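Long-range contacts in putative alkaline phosphatase (Pseudomonas fluorescens, PDB 4F1V), which binds phosphate with high affinity in the periplasm and probably delivers it to the PstSACB ABC transporter for import: residues V139-E144 against A185-G190; G116-R121 against I205-P210; D2-G7 against T53-H58. One frame throughout, in Å; residues are numbered along the deposited sequence.

Contact 1. Residues V139-E144 against A185-G190. With PI (hydrogenphosphate ion), chain B.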
loop_
_atom_site.group_PDB
_atom_site.type_symbol
_atom_site.label_atom_id
_atom_site.label_comp_id
_atom_site.label_asym_id
_atom_site.label_seq_id
_atom_site.Cartn_x
_atom_site.Cartn_y
_atom_site.Cartn_z
ATOM N N VAL A 139 -1.783 13.090 17.231
ATOM C CA VAL A 139 -1.846 12.212 16.064
ATOM C C VAL A 139 -1.195 12.935 14.857
ATOM O O VAL A 139 -1.526 14.065 14.559
ATOM C CB VAL A 139 -3.330 11.903 15.771
ATOM C CG1 VAL A 139 -3.456 11.173 14.418
ATOM C CG2 VAL A 139 -3.889 11.048 16.910
ATOM N N VAL A 140 -0.321 12.205 14.168
ATOM C CA VAL A 140 0.271 12.657 12.907
ATOM C C VAL A 140 -0.358 11.833 11.771
ATOM O O VAL A 140 -0.570 10.628 11.911
ATOM C CB VAL A 140 1.814 12.470 12.894
ATOM C CG1 VAL A 140 2.408 13.063 11.615
ATOM C CG2 VAL A 140 2.450 13.113 14.120
ATOM N N TYR A 141 -0.714 12.471 10.664
ATOM C CA TYR A 141 -1.407 11.830 9.555
ATOM C C TYR A 141 -0.867 12.394 8.239
ATOM O O TYR A 141 -0.217 13.417 8.180
ATOM C CB TYR A 141 -2.920 11.960 9.680
ATOM C CG TYR A 141 -3.393 13.386 9.469
ATOM C CD1 TYR A 141 -3.825 13.816 8.222
ATOM C CD2 TYR A 141 -3.385 14.296 10.511
ATOM C CE1 TYR A 141 -4.239 15.101 7.981
ATOM C CE2 TYR A 141 -3.732 15.618 10.285
ATOM C CZ TYR A 141 -4.177 16.042 9.038
ATOM O OH TYR A 141 -4.573 17.352 8.796
ATOM N N ARG A 142 -1.209 11.685 7.138
ATOM C CA ARG A 142 -0.746 12.088 5.804
ATOM C C ARG A 142 -1.609 13.194 5.230
ATOM O O ARG A 142 -2.838 13.047 5.112
ATOM C CB ARG A 142 -0.728 10.843 4.859
ATOM C CG ARG A 142 0.365 9.853 5.210
ATOM C CD ARG A 142 1.738 10.322 4.748
ATOM N NE ARG A 142 1.854 10.351 3.286
ATOM C CZ ARG A 142 2.032 9.252 2.557
ATOM N NH1 ARG A 142 2.278 8.064 3.136
ATOM N NH2 ARG A 142 1.988 9.350 1.225
ATOM N N SER A 143 -0.970 14.274 4.823
ATOM C CA SER A 143 -1.650 15.396 4.231
ATOM C C SER A 143 -2.287 15.153 2.877
ATOM O O SER A 143 -3.271 15.777 2.517
ATOM C CB SER A 143 -0.649 16.587 4.067
ATOM O OG SER A 143 0.340 16.301 3.086
ATOM N N GLU A 144 -1.671 14.258 2.109
ATOM C CA GLU A 144 -1.971 14.081 0.690
ATOM C C GLU A 144 -2.705 12.740 0.480
ATOM O O GLU A 144 -3.014 12.007 1.386
ATOM C CB GLU A 144 -0.695 14.187 -0.165
ATOM C CG GLU A 144 0.229 13.014 -0.286
ATOM C CD GLU A 144 1.093 12.673 0.918
ATOM O OE1 GLU A 144 0.681 12.792 2.090
ATOM O OE2 GLU A 144 2.222 12.103 0.655
ATOM N N ALA A 185 -4.056 17.547 15.814
ATOM C CA ALA A 185 -3.415 16.607 14.892
ATOM C C ALA A 185 -2.481 17.362 13.905
ATOM O O ALA A 185 -2.763 18.512 13.541
ATOM C CB ALA A 185 -4.448 15.840 14.112
ATOM N N VAL A 186 -1.420 16.708 13.522
ATOM C CA VAL A 186 -0.347 17.254 12.661
ATOM C C VAL A 186 -0.342 16.529 11.316
ATOM O O VAL A 186 -0.227 15.299 11.278
ATOM C CB VAL A 186 1.030 17.087 13.352
ATOM C CG1 VAL A 186 2.165 17.525 12.419
ATOM C CG2 VAL A 186 1.061 17.895 14.650
ATOM N N ALA A 187 -0.461 17.262 10.220
ATOM C CA ALA A 187 -0.344 16.767 8.866
ATOM C C ALA A 187 1.115 16.762 8.412
ATOM O O ALA A 187 1.848 17.706 8.682
ATOM C CB ALA A 187 -1.157 17.573 7.892
ATOM N N ALA A 188 1.539 15.746 7.677
ATOM C CA ALA A 188 2.863 15.730 7.039
ATOM C C ALA A 188 2.725 14.939 5.727
ATOM O O ALA A 188 1.763 14.239 5.485
ATOM C CB ALA A 188 3.935 15.157 7.962
ATOM N N THR A 189 3.779 15.059 4.890
ATOM C CA THR A 189 3.714 14.615 3.488
ATOM C C THR A 189 4.736 13.510 3.257
ATOM O O THR A 189 5.929 13.700 3.575
ATOM C CB THR A 189 3.975 15.793 2.553
ATOM O OG1 THR A 189 3.046 16.811 2.874
ATOM C CG2 THR A 189 3.886 15.419 1.077
ATOM N N GLY A 190 4.308 12.400 2.693
ATOM C CA GLY A 190 5.109 11.250 2.463
ATOM C C GLY A 190 5.298 10.423 3.723
ATOM O O GLY A 190 5.210 10.867 4.850
HETATM P P PI B . 1.649 6.046 -0.006
HETATM O O1 PI B . 0.578 6.286 -1.070
HETATM O O2 PI B . 2.811 7.030 -0.154
HETATM O O3 PI B . 1.031 6.112 1.396
HETATM O O4 PI B . 2.238 4.624 -0.223
#
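Val186 N donates to Val139 O at 2.8 Å, and the parallel pairing continues with Tyr141 N to Val186 O, Ala188 N to Tyr141 O and Ser143 N to Ala188 O. These bonds fasten strand 186-188, an outermost strand of the mixed sheet, to strand 138-142. The Tyr141 ring lies over Ala187, whose CA stands 3.8 Å above the ring plane, displaced toward the rim.

Arg142 carries the pairing into the phosphate site. Its CB leaves away from 185-190, and CG starts beside the backbone N; bends at chi2 (-77°) and chi3 (-67°) then curl the chain back, bringing CD to 3.5 Å from Gly190 O. NE donates to Glu144 OE1 at 3.0 Å, close to the guanidinium plane. Around CZ, one face of the flat group is covered by Gly190, with C 3.4 Å above the plane. NH1 reaches phosphate O3 at 2.9 Å. NH2 donates nearly straight (164°) to phosphate O2 at 2.8 Å, and also to Glu144 OE2 in a salt bridge.

Glu144 therefore meets the guanidinium side-on, and its OE2 takes a further bond from Gly190 N at 2.9 Å, from the face opposite the one Arg142 NH2 approaches. With an alanine in place of Arg142, the phosphate would probably lose two donors and Glu144 its charge mate, leaving the carboxylate freer to turn. The chemistry is that of a second-shell acid: Glu144, itself held by the backbone of Gly190, fixes the rotation of the arginine that grips the anion.

Contact 2. Residues G116-R121 against I205-P210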
loop_
_atom_site.group_PDB
_atom_site.type_symbol
_atom_site.label_atom_id
_atom_site.label_comp_id
_atom_site.label_asym_id
_atom_site.label_seq_id
_atom_site.Cartn_x
_atom_site.Cartn_y
_atom_site.Cartn_z
ATOM N N GLY A 116 -10.117 4.723 19.298
ATOM C CA GLY A 116 -10.258 5.932 20.115
ATOM C C GLY A 116 -9.138 6.903 19.950
ATOM O O GLY A 116 -9.362 8.117 19.993
ATOM N N VAL A 117 -7.898 6.437 19.758
ATOM C CA VAL A 117 -6.794 7.351 19.501
ATOM C C VAL A 117 -7.021 8.094 18.185
ATOM O O VAL A 117 -6.871 9.333 18.084
ATOM C CB VAL A 117 -5.459 6.588 19.503
ATOM C CG1 VAL A 117 -4.343 7.450 18.959
ATOM C CG2 VAL A 117 -5.124 6.095 20.926
ATOM N N PHE A 118 -7.399 7.338 17.119
ATOM C CA PHE A 118 -7.531 7.977 15.804
ATOM C C PHE A 118 -8.824 8.773 15.611
ATOM O O PHE A 118 -8.883 9.539 14.659
ATOM C CB PHE A 118 -7.181 6.979 14.684
ATOM C CG PHE A 118 -5.691 6.737 14.626
ATOM C CD1 PHE A 118 -5.076 5.742 15.383
ATOM C CD2 PHE A 118 -4.881 7.613 13.894
ATOM C CE1 PHE A 118 -3.684 5.576 15.411
ATOM C CE2 PHE A 118 -3.484 7.422 13.889
ATOM C CZ PHE A 118 -2.882 6.410 14.629
ATOM N N SER A 119 -9.808 8.567 16.489
ATOM C CA SER A 119 -11.021 9.369 16.483
ATOM C C SER A 119 -10.881 10.642 17.384
ATOM O O SER A 119 -11.756 11.490 17.338
ATOM C CB SER A 119 -12.230 8.607 16.952
ATOM O OG SER A 119 -12.150 8.438 18.353
ATOM N N GLY A 120 -9.879 10.649 18.237
ATOM C CA GLY A 120 -9.682 11.706 19.249
ATOM C C GLY A 120 -10.406 11.415 20.577
ATOM O O GLY A 120 -10.198 12.219 21.515
ATOM N N ARG A 121 -11.149 10.339 20.706
ATOM C CA ARG A 121 -11.799 9.989 21.976
ATOM C C ARG A 121 -10.792 9.762 23.101
ATOM O O ARG A 121 -11.030 10.143 24.242
ATOM C CB ARG A 121 -12.667 8.748 21.751
ATOM C CG ARG A 121 -13.271 8.130 23.016
ATOM C CD ARG A 121 -14.234 7.031 22.692
ATOM N NE ARG A 121 -13.672 5.961 21.864
ATOM C CZ ARG A 121 -13.031 4.914 22.326
ATOM N NH1 ARG A 121 -12.728 4.775 23.633
ATOM N NH2 ARG A 121 -12.641 3.971 21.479
ATOM N N ILE A 205 1.927 9.881 17.606
ATOM C CA ILE A 205 1.604 8.530 17.146
ATOM C C ILE A 205 1.088 8.635 15.690
ATOM O O ILE A 205 0.489 9.635 15.318
ATOM C CB ILE A 205 0.520 7.860 18.079
ATOM C CG1 ILE A 205 0.343 6.379 17.753
ATOM C CG2 ILE A 205 -0.787 8.631 18.081
ATOM C CD1 ILE A 205 -0.292 5.639 18.931
ATOM N N THR A 206 1.289 7.590 14.904
ATOM C CA THR A 206 0.808 7.587 13.503
ATOM C C THR A 206 0.601 6.136 13.036
ATOM O O THR A 206 0.781 5.192 13.801
ATOM C CB THR A 206 1.799 8.362 12.600
ATOM O OG1 THR A 206 1.192 8.644 11.337
ATOM C CG2 THR A 206 3.066 7.611 12.358
ATOM N N TYR A 207 0.230 6.046 11.747
ATOM C CA TYR A 207 0.117 4.799 11.009
ATOM C C TYR A 207 1.135 4.849 9.873
ATOM O O TYR A 207 1.430 5.923 9.332
ATOM C CB TYR A 207 -1.332 4.603 10.467
ATOM C CG TYR A 207 -1.794 5.746 9.591
ATOM C CD1 TYR A 207 -1.640 5.696 8.212
ATOM C CD2 TYR A 207 -2.314 6.906 10.157
ATOM C CE1 TYR A 207 -2.011 6.770 7.398
ATOM C CE2 TYR A 207 -2.698 7.968 9.338
ATOM C CZ TYR A 207 -2.561 7.914 7.981
ATOM O OH TYR A 207 -2.896 8.997 7.203
ATOM N N MET A 208 1.714 3.680 9.504
ATOM C CA MET A 208 2.944 3.760 8.689
ATOM C C MET A 208 3.297 2.449 8.006
ATOM O O MET A 208 3.122 1.346 8.561
ATOM C CB MET A 208 4.109 4.140 9.638
ATOM C CG MET A 208 5.456 4.415 9.012
ATOM S SD MET A 208 5.464 5.660 7.690
ATOM C CE MET A 208 4.775 7.038 8.567
ATOM N N SER A 209 3.893 2.595 6.826
ATOM C CA SER A 209 4.630 1.514 6.187
ATOM C C SER A 209 5.507 0.758 7.198
ATOM O O SER A 209 6.240 1.419 7.956
ATOM C CB SER A 209 5.578 2.107 5.114
ATOM O OG SER A 209 6.451 1.157 4.641
ATOM N N PRO A 210 5.531 -0.572 7.177
ATOM C CA PRO A 210 6.387 -1.278 8.129
ATOM C C PRO A 210 7.852 -1.091 7.832
ATOM O O PRO A 210 8.689 -1.288 8.727
ATOM C CB PRO A 210 5.913 -2.728 8.003
ATOM C CG PRO A 210 5.412 -2.804 6.570
ATOM C CD PRO A 210 4.738 -1.481 6.333
#
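Val117 and Ile205 keep their CA atoms 8.8 Å apart, and Phe118 and Thr206 are almost as far, a spacing that leaves contact to side chains reaching across. One backbone is the last turn of helix 111-119, followed by Gly120 with positive phi (89°) and an ST turn in which Ser119 OG accepts from Arg121 N. The other is extended, leaving strand 204-205.

Val117 CG1 meets Ile205 CG2 at 3.8 Å, the two branched side chains crossing at a slant. Phe118 makes the broader approach. Its CB does not aim at 205-210, but with CG set beside the backbone N (chi1 -74°) the ring extends far enough for CZ to come within 3.8 Å of Thr206 C, which lies at the ring edge near its plane. Phe118 CE2 reaches Tyr207 CD2 at 3.9 Å, arriving at the edge of the tyrosine ring and in its plane. Phe152 completes the aromatic cluster, stacking on Tyr207 and meeting Phe118 edge-to-face.

All five touching residues are buried, and they meet by van der Waals packing, apolar between side chains, with the Phe118 edge against the Thr206 carbonyl. Thr206 OG1 is bonded elsewhere, to Val140 O. The chemistry implies that the end of helix 111-119 packs, by apolar contact, on strand 204-205 and the chain that follows it, while Tyr207, its side chain about 7 Å from the phosphate, bonds through its hydroxyl to Arg142 N of the phosphate site and to Thr149 OG1.

Contact 3. Residues D2-G7 against T53-H58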
loop_
_atom_site.group_PDB
_atom_site.type_symbol
_atom_site.label_atom_id
_atom_site.label_comp_id
_atom_site.label_asym_id
_atom_site.label_seq_id
_atom_site.Cartn_x
_atom_site.Cartn_y
_atom_site.Cartn_z
ATOM N N ASP A 2 14.336 5.454 -21.108
ATOM C CA ASP A 2 14.121 4.613 -19.937
ATOM C C ASP A 2 12.594 4.568 -19.647
ATOM O O ASP A 2 11.804 5.440 -19.928
ATOM C CB ASP A 2 14.835 5.117 -18.731
ATOM C CG ASP A 2 16.364 4.680 -18.655
ATOM O OD1 ASP A 2 16.992 5.093 -17.661
ATOM O OD2 ASP A 2 16.869 3.849 -19.475
ATOM N N ILE A 3 12.245 3.480 -18.964
ATOM C CA ILE A 3 10.900 3.255 -18.394
ATOM C C ILE A 3 10.773 3.955 -17.064
ATOM O O ILE A 3 11.585 3.687 -16.143
ATOM C CB ILE A 3 10.774 1.671 -18.137
ATOM C CG1 ILE A 3 10.829 0.836 -19.414
ATOM C CG2 ILE A 3 9.520 1.384 -17.316
ATOM C CD1 ILE A 3 9.695 1.124 -20.374
ATOM N N ASN A 4 9.823 4.851 -16.944
ATOM C CA ASN A 4 9.694 5.696 -15.781
ATOM C C ASN A 4 8.487 5.289 -14.900
ATOM O O ASN A 4 7.333 5.306 -15.383
ATOM C CB ASN A 4 9.503 7.144 -16.204
ATOM C CG ASN A 4 10.665 7.635 -17.028
ATOM O OD1 ASN A 4 11.817 7.517 -16.626
ATOM N ND2 ASN A 4 10.368 8.201 -18.194
ATOM N N GLY A 5 8.758 5.007 -13.626
ATOM C CA GLY A 5 7.732 4.678 -12.641
ATOM C C GLY A 5 7.939 5.456 -11.347
ATOM O O GLY A 5 8.966 6.038 -11.030
ATOM N N GLY A 6 6.884 5.412 -10.527
ATOM C CA GLY A 6 6.838 6.170 -9.277
ATOM C C GLY A 6 5.455 6.057 -8.687
ATOM O O GLY A 6 4.572 5.401 -9.228
ATOM N N GLY A 7 5.270 6.731 -7.522
ATOM C CA GLY A 7 3.986 6.688 -6.839
ATOM C C GLY A 7 4.157 6.429 -5.368
ATOM O O GLY A 7 4.924 7.119 -4.665
ATOM N N THR A 53 8.671 17.977 -17.975
ATOM C CA THR A 53 7.666 17.563 -18.940
ATOM C C THR A 53 8.236 16.807 -20.171
ATOM O O THR A 53 7.479 16.373 -20.992
ATOM C CB THR A 53 6.882 18.777 -19.493
ATOM O OG1 THR A 53 7.843 19.758 -19.995
ATOM C CG2 THR A 53 6.022 19.447 -18.437
ATOM N N ASN A 54 9.530 16.512 -20.192
ATOM C CA ASN A 54 10.187 15.899 -21.364
ATOM C C ASN A 54 10.341 14.362 -21.290
ATOM O O ASN A 54 11.123 13.761 -22.027
ATOM C CB ASN A 54 11.556 16.495 -21.680
ATOM C CG ASN A 54 12.580 16.244 -20.625
ATOM O OD1 ASN A 54 12.306 15.854 -19.510
ATOM N ND2 ASN A 54 13.827 16.659 -20.953
ATOM N N LYS A 55 9.532 13.738 -20.423
ATOM C CA LYS A 55 9.462 12.322 -20.245
ATOM C C LYS A 55 7.993 11.848 -20.175
ATOM O O LYS A 55 7.104 12.615 -19.815
ATOM C CB LYS A 55 10.251 11.895 -18.968
ATOM C CG LYS A 55 11.755 12.037 -19.123
ATOM C CD LYS A 55 12.510 11.593 -17.923
ATOM C CE LYS A 55 14.052 11.610 -18.150
ATOM N NZ LYS A 55 14.704 11.210 -16.867
ATOM N N ASN A 56 7.809 10.600 -20.529
ATOM C CA ASN A 56 6.535 9.878 -20.374
ATOM C C ASN A 56 6.555 9.064 -19.068
ATOM O O ASN A 56 7.572 8.738 -18.513
ATOM C CB ASN A 56 6.291 8.967 -21.589
ATOM C CG ASN A 56 6.068 9.798 -22.840
ATOM O OD1 ASN A 56 5.167 10.612 -22.890
ATOM N ND2 ASN A 56 6.953 9.671 -23.805
ATOM N N VAL A 57 5.319 8.718 -18.630
ATOM C CA VAL A 57 5.112 7.849 -17.476
ATOM C C VAL A 57 4.749 6.460 -18.013
ATOM O O VAL A 57 3.844 6.344 -18.844
ATOM C CB VAL A 57 3.985 8.360 -16.578
ATOM C CG1 VAL A 57 3.652 7.366 -15.458
ATOM C CG2 VAL A 57 4.352 9.712 -15.997
ATOM N N HIS A 58 5.432 5.425 -17.533
ATOM C CA HIS A 58 5.185 4.079 -18.007
ATOM C C HIS A 58 4.472 3.190 -17.013
ATOM O O HIS A 58 3.825 2.215 -17.424
ATOM C CB HIS A 58 6.521 3.449 -18.450
ATOM C CG HIS A 58 7.196 4.246 -19.520
ATOM N ND1 HIS A 58 8.111 5.202 -19.243
ATOM C CD2 HIS A 58 6.947 4.282 -20.862
ATOM C CE1 HIS A 58 8.450 5.769 -20.377
ATOM N NE2 HIS A 58 7.721 5.300 -21.370
HETATM O O HOH W 1 14.302 8.566 -17.197
#
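Lys55 NZ and Asn4 share one water: NZ donates to it at 2.7 Å, and the water in turn donates to Asn4 OD1 at 2.8 Å. The lysine chain is extended beyond CG and crosses the asparagine at about a right angle, with Lys55 CB 3.8 Å from Asn4 ND2. That nitrogen has a direct partner as well, giving one of its hydrogens to Asn56 O at 2.9 Å. The carbonyl lies in the amide plane of Asn4, and the donor lies in the carbonyl plane, so the bond holds the amide in one orientation while its oxygen faces the water.

Both backbone polar atoms of Asn4 are bonded to His58. Asn4 N donates to His58 ND1 at 2.9 Å, an almost straight bond (172°) whose donor is tilted 23° from the ring plane. In return, His58 N donates to Asn4 O, also at 2.9 Å. Since ND1 acts as acceptor, the imidazole probably carries its proton on NE2.

This pairing leads into two neighbouring parallel strands. Strand 5-7 continues beside strand 59-62, with Gly6 bonded to Gly61, in the mixed five-stranded sheet of one lobe of the venus-flytrap fold. Strand 29-30 lies along the other side of strand 5-7, and helix 33-42 comes in the chain before the return to strand 59-62, a beta-alpha-beta crossover that straddles strand 5-7. Just past this strand, Thr9 and Leu10 bind the phosphate.

Ile3 has two deposited conformers. In one of them CD1 lies over one face of the His58 ring, near the rim, and CG2 touches His58 CB, a placing that the second conformer leaves doubtful. Gln307 of helix 305-318 touches both side chains.

Along the chain, contact 3 closes first; 116-121 and 205-210 of contact 2 then bracket both segments of contact 1. Contacts 1 and 2 have centres 11 Å apart and touch: Val140 pairs with Ile205 in the four-stranded sheet, where strand 138-142 lies between 204-205 and 186-188, and Val139 packs against Val117 and Phe118. Contact 3 belongs to the five-stranded sheet, its centre about 27 Å from that of contact 1 and 34 Å from that of contact 2. The phosphate is bound by Arg142 at the end of strand 138-142 on one side and by residues just after strand 5-7 on the other, consistent with a venus-flytrap protein closing two lobes around its ligand.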